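Hypothetical membrane spanning protein (Thermus thermophilus, PDB 2VPZ) is probably the quinone-binding membrane subunit of a polysulfide reductase complex, probably passing electrons from menaquinol to its iron-sulfur and catalytic subunits. Local coordinates at residues C[33-38]-C[118-123]. Residues are numbered along the deposited sequence; the frame is centred on the assembly and turned at random.
Sequences LLAALL and WALLVF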
loop_
_atom_site.group_PDB
_atom_site.type_symbol
_atom_site.label_atom_id
_atom_site.label_comp_id
_atom_site.label_asym_id
_atom_site.label_seq_id
_atom_site.Cartn_x
_atom_site.Cartn_y
_atom_site.Cartn_z
ATOM N N LEU C 33 51.020 13.991 5.175
ATOM C CA LEU C 33 51.289 13.593 3.773
ATOM C C LEU C 33 52.528 14.383 3.275
ATOM O O LEU C 33 53.415 13.822 2.621
ATOM C CB LEU C 33 50.069 13.833 2.819
ATOM C CG LEU C 33 50.294 13.449 1.328
ATOM C CD1 LEU C 33 50.325 11.922 1.159
ATOM C CD2 LEU C 33 49.213 14.055 0.414
ATOM N N LEU C 34 52.573 15.677 3.606
ATOM C CA LEU C 34 53.694 16.548 3.277
ATOM C C LEU C 34 55.004 16.004 3.902
ATOM O O LEU C 34 56.017 15.872 3.204
ATOM C CB LEU C 34 53.445 17.988 3.746
ATOM C CG LEU C 34 52.326 18.718 2.980
ATOM C CD1 LEU C 34 52.513 20.241 3.116
ATOM C CD2 LEU C 34 52.339 18.296 1.488
ATOM N N ALA C 35 54.992 15.685 5.193
ATOM C CA ALA C 35 56.175 15.135 5.853
ATOM C C ALA C 35 56.636 13.812 5.180
ATOM O O ALA C 35 57.842 13.571 5.033
ATOM C CB ALA C 35 55.927 14.904 7.366
ATOM N N ALA C 36 55.691 12.970 4.760
ATOM C CA ALA C 36 56.001 11.684 4.096
ATOM C C ALA C 36 56.675 11.863 2.711
ATOM O O ALA C 36 57.715 11.263 2.427
ATOM C CB ALA C 36 54.708 10.811 3.956
ATOM N N LEU C 37 56.061 12.692 1.861
ATOM C CA LEU C 37 56.570 13.021 0.532
ATOM C C LEU C 37 57.940 13.755 0.613
ATOM O O LEU C 37 58.739 13.699 -0.328
ATOM C CB LEU C 37 55.550 13.879 -0.267
ATOM C CG LEU C 37 54.205 13.265 -0.730
ATOM C CD1 LEU C 37 53.368 14.291 -1.515
ATOM C CD2 LEU C 37 54.458 12.026 -1.599
ATOM N N LEU C 38 58.192 14.454 1.720
ATOM C CA LEU C 38 59.458 15.182 1.938
ATOM C C LEU C 38 60.560 14.174 2.300
ATOM O O LEU C 38 61.642 14.193 1.718
ATOM C CB LEU C 38 59.335 16.303 2.989
ATOM C CG LEU C 38 58.656 17.608 2.512
ATOM C CD1 LEU C 38 58.342 18.527 3.707
ATOM C CD2 LEU C 38 59.542 18.330 1.476
ATOM N N TRP C 118 57.167 5.350 3.713
ATOM C CA TRP C 118 56.107 4.791 2.840
ATOM C C TRP C 118 54.904 4.445 3.732
ATOM O O TRP C 118 53.747 4.574 3.314
ATOM C CB TRP C 118 56.572 3.535 2.082
ATOM C CG TRP C 118 57.313 3.803 0.790
ATOM C CD1 TRP C 118 58.639 3.553 0.532
ATOM C CD2 TRP C 118 56.773 4.366 -0.429
ATOM N NE1 TRP C 118 58.946 3.918 -0.758
ATOM C CE2 TRP C 118 57.828 4.419 -1.370
ATOM C CE3 TRP C 118 55.504 4.829 -0.813
ATOM C CZ2 TRP C 118 57.655 4.925 -2.685
ATOM C CZ3 TRP C 118 55.322 5.339 -2.128
ATOM C CH2 TRP C 118 56.400 5.375 -3.041
ATOM N N ALA C 119 55.204 3.979 4.945
ATOM C CA ALA C 119 54.181 3.678 5.954
ATOM C C ALA C 119 53.459 5.010 6.272
ATOM O O ALA C 119 52.228 5.069 6.192
ATOM C CB ALA C 119 54.803 3.100 7.258
ATOM N N LEU C 120 54.215 6.056 6.626
ATOM C CA LEU C 120 53.593 7.354 6.920
ATOM C C LEU C 120 52.789 7.754 5.700
ATOM O O LEU C 120 51.718 8.359 5.810
ATOM C CB LEU C 120 54.604 8.487 7.258
ATOM C CG LEU C 120 53.919 9.778 7.797
ATOM C CD1 LEU C 120 53.177 9.473 9.124
ATOM C CD2 LEU C 120 54.950 10.901 7.994
ATOM N N LEU C 121 53.257 7.400 4.505
ATOM C CA LEU C 121 52.462 7.757 3.324
ATOM C C LEU C 121 51.098 7.042 3.312
ATOM O O LEU C 121 50.082 7.672 3.031
ATOM C CB LEU C 121 53.166 7.469 2.000
ATOM C CG LEU C 121 52.265 7.985 0.844
ATOM C CD1 LEU C 121 52.858 9.270 0.246
ATOM C CD2 LEU C 121 52.073 6.910 -0.238
ATOM N N VAL C 122 51.071 5.743 3.592
ATOM C CA VAL C 122 49.820 4.991 3.576
ATOM C C VAL C 122 48.838 5.334 4.715
ATOM O O VAL C 122 47.614 5.339 4.507
ATOM C CB VAL C 122 50.070 3.441 3.570
ATOM C CG1 VAL C 122 48.815 2.716 4.102
ATOM C CG2 VAL C 122 50.427 2.951 2.143
ATOM N N PHE C 123 49.357 5.615 5.914
ATOM C CA PHE C 123 48.514 5.966 7.069
ATOM C C PHE C 123 47.952 7.377 6.941
ATOM O O PHE C 123 46.880 7.676 7.475
ATOM C CB PHE C 123 49.267 5.813 8.393
ATOM C CG PHE C 123 49.728 4.412 8.687
ATOM C CD1 PHE C 123 50.955 4.173 9.305
ATOM C CD2 PHE C 123 48.948 3.328 8.295
ATOM C CE1 PHE C 123 51.401 2.870 9.524
ATOM C CE2 PHE C 123 49.374 2.016 8.507
ATOM C CZ PHE C 123 50.610 1.785 9.120
#
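Leu120 and Leu121 meet segment 33-38, on either side of the Ala36 methyl. This is roughly antiparallel packing of two predicted transmembrane helices, 16-41 and 117-136, in the helical bundle of an NrfD-type membrane subunit. The segment axes approach to 8.4 Å and run at 152° to each other. The small Ala36 side chain at the crossing is consistent with this fairly close approach, and the CA atoms of Ala36 and Leu121 are 5.3 Å apart.

Leu120 covers one flank of Ala36. Its CG is anti to the backbone N (chi1 -170°), which brings CD2 against the backbone N and the methyl of Ala36. Leu120 CD2 lies 3.9 Å from Ala36 N and also meets the methyl of Ala35. Leu120 further touches Thr102 of helix 88-107, while Ala35 packs on Tyr49 and Thr50 of helix 46-65. This flank therefore faces the protein interior.

Leu121 comes next and covers the other flank. The Ala36 methyl rests against its backbone, with Ala36 CB 3.7 Å from Leu121 N. Leu121 leaves its backbone at an angle to the other helix, but its CD1 reaches across to a pair of leucines one helical turn apart. Leu33 lies alongside it, pointing the same way, and also touches Leu157 of helix 148-166. Leu37, on the surface, crosses it at a slant. No hydrogen bond links the segments. Leu121 CD1 touches both leucines, at 3.8 Å from Leu33 CD1 and 3.7 Å from Leu37 CD2.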